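Local structure of flavoprotein (5V8S) at residues Y209-I214 / E312-I317. The protein probably transfers electrons as a flavodiiron oxidoreductase, pairing a metallo-beta-lactamase-like di-iron domain with a flavodoxin-like domain expected to bind FMN. The protein carries 1 engineered substitution. Numbering follows the deposited sequence.
Sequences YIVTVI and EILKDI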
# COMPACT_ATOMS: atom_id res chain seq x y z
N TYR A 209 14.68 10.85 1.69
CA TYR A 209 14.06 12.03 1.08
C TYR A 209 14.36 12.10 -0.41
O TYR A 209 13.46 12.32 -1.23
CB TYR A 209 14.58 13.28 1.80
CG TYR A 209 14.05 14.56 1.21
CD1 TYR A 209 12.82 15.05 1.61
CD2 TYR A 209 14.77 15.27 0.24
CE1 TYR A 209 12.32 16.23 1.06
CE2 TYR A 209 14.27 16.42 -0.30
CZ TYR A 209 13.04 16.88 0.11
OH TYR A 209 12.53 18.04 -0.45
N ILE A 210 15.63 11.93 -0.80
CA ILE A 210 15.98 11.99 -2.21
C ILE A 210 15.15 11.02 -3.02
O ILE A 210 14.56 11.37 -4.04
CB ILE A 210 17.49 11.71 -2.42
CG1 ILE A 210 18.33 12.82 -1.83
CG2 ILE A 210 17.78 11.56 -3.90
CD1 ILE A 210 19.81 12.44 -1.72
N VAL A 211 15.13 9.75 -2.61
CA VAL A 211 14.49 8.74 -3.43
C VAL A 211 12.98 8.99 -3.50
O VAL A 211 12.38 8.98 -4.58
CB VAL A 211 14.81 7.31 -2.94
CG1 VAL A 211 14.10 6.28 -3.83
CG2 VAL A 211 16.32 7.05 -2.94
N THR A 212 12.35 9.22 -2.34
CA THR A 212 10.90 9.36 -2.31
C THR A 212 10.42 10.63 -3.01
O THR A 212 9.40 10.58 -3.71
CB THR A 212 10.33 9.29 -0.89
OG1 THR A 212 10.88 10.31 -0.06
CG2 THR A 212 10.54 7.90 -0.29
N VAL A 213 11.12 11.75 -2.83
CA VAL A 213 10.64 13.04 -3.36
C VAL A 213 11.22 13.34 -4.74
O VAL A 213 10.50 13.81 -5.63
CB VAL A 213 10.94 14.16 -2.35
CG1 VAL A 213 10.55 15.53 -2.89
CG2 VAL A 213 10.23 13.88 -1.04
N ILE A 214 12.52 13.09 -4.93
CA ILE A 214 13.22 13.49 -6.14
C ILE A 214 13.56 12.31 -7.05
O ILE A 214 14.03 12.54 -8.17
CB ILE A 214 14.50 14.28 -5.79
CG1 ILE A 214 14.23 15.25 -4.63
CG2 ILE A 214 15.02 15.03 -7.00
CD1 ILE A 214 15.45 16.02 -4.16
N GLU A 312 11.01 2.98 3.38
CA GLU A 312 12.23 2.35 3.87
C GLU A 312 12.84 1.42 2.83
O GLU A 312 14.06 1.36 2.68
CB GLU A 312 11.93 1.59 5.15
CG GLU A 312 11.60 2.48 6.32
CD GLU A 312 12.80 3.29 6.79
OE1 GLU A 312 13.90 2.70 6.90
OE2 GLU A 312 12.64 4.49 7.06
N ILE A 313 12.01 0.67 2.10
CA ILE A 313 12.52 -0.10 0.98
C ILE A 313 13.25 0.81 0.01
O ILE A 313 14.39 0.54 -0.40
CB ILE A 313 11.37 -0.85 0.28
CG1 ILE A 313 10.75 -1.88 1.23
CG2 ILE A 313 11.88 -1.55 -0.99
CD1 ILE A 313 9.46 -2.51 0.73
N LEU A 314 12.61 1.91 -0.38
CA LEU A 314 13.17 2.79 -1.40
C LEU A 314 14.49 3.39 -0.95
O LEU A 314 15.44 3.49 -1.74
CB LEU A 314 12.15 3.87 -1.74
CG LEU A 314 10.96 3.41 -2.58
CD1 LEU A 314 9.97 4.52 -2.67
CD2 LEU A 314 11.38 3.01 -3.96
N LYS A 315 14.60 3.74 0.34
CA LYS A 315 15.82 4.32 0.87
C LYS A 315 17.02 3.40 0.69
O LYS A 315 18.16 3.89 0.56
CB LYS A 315 15.61 4.59 2.36
CG LYS A 315 16.84 4.95 3.13
CD LYS A 315 16.58 4.78 4.62
CE LYS A 315 16.67 3.33 5.03
NZ LYS A 315 16.57 3.24 6.51
N ASP A 316 16.80 2.10 0.71
CA ASP A 316 17.91 1.15 0.68
C ASP A 316 18.35 0.77 -0.73
O ASP A 316 19.39 0.13 -0.87
CB ASP A 316 17.55 -0.09 1.52
CG ASP A 316 17.90 0.11 3.00
OD1 ASP A 316 18.99 0.64 3.28
OD2 ASP A 316 17.08 -0.19 3.87
N ILE A 317 17.62 1.17 -1.76
CA ILE A 317 17.94 0.77 -3.13
C ILE A 317 19.23 1.41 -3.65
O ILE A 317 20.09 0.71 -4.21
CB ILE A 317 16.77 1.05 -4.09
CG1 ILE A 317 15.45 0.46 -3.58
CG2 ILE A 317 17.11 0.57 -5.51
CD1 ILE A 317 15.46 -1.00 -3.49
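Val211 pushes its side chain against the facing helix 310-316, where Leu314 receives it. Its CG1 lies 3.7 Å from Leu314 CB and equally 3.7 Å from Leu314 O, while CG2 approaches the same carbonyl oxygen at 3.9 Å, so both methyls face that oxygen. With CG1 anti to the backbone N (chi1 180°), this methyl is the one that reaches the leucine side chain. One residue on, Thr212 offers its methyl: CG2 comes within 4.2 Å of Leu314 CD1, a looser touch. The threonine hydroxyl is hydrogen-bonded to Lys208 O and to Tyr185 OH. Leu314 O also accepts a backbone bond from Ile317 N, at 3.2 Å. Farther out on the same helix, Lys315 NZ forms a salt bridge with Glu312 OE1 at 2.8 Å, and Glu312 OE2 pairs with Lys208, linking the helices by charge. The contact joins the beta-lactamase-like and flavodoxin-like domains: helix 196-214 also packs on helix 248-260, while helix 310-316 rests on strand 296-302, and helix 336-348 borders the interface, with Ile345 against Leu314 and Lys348 against Val211.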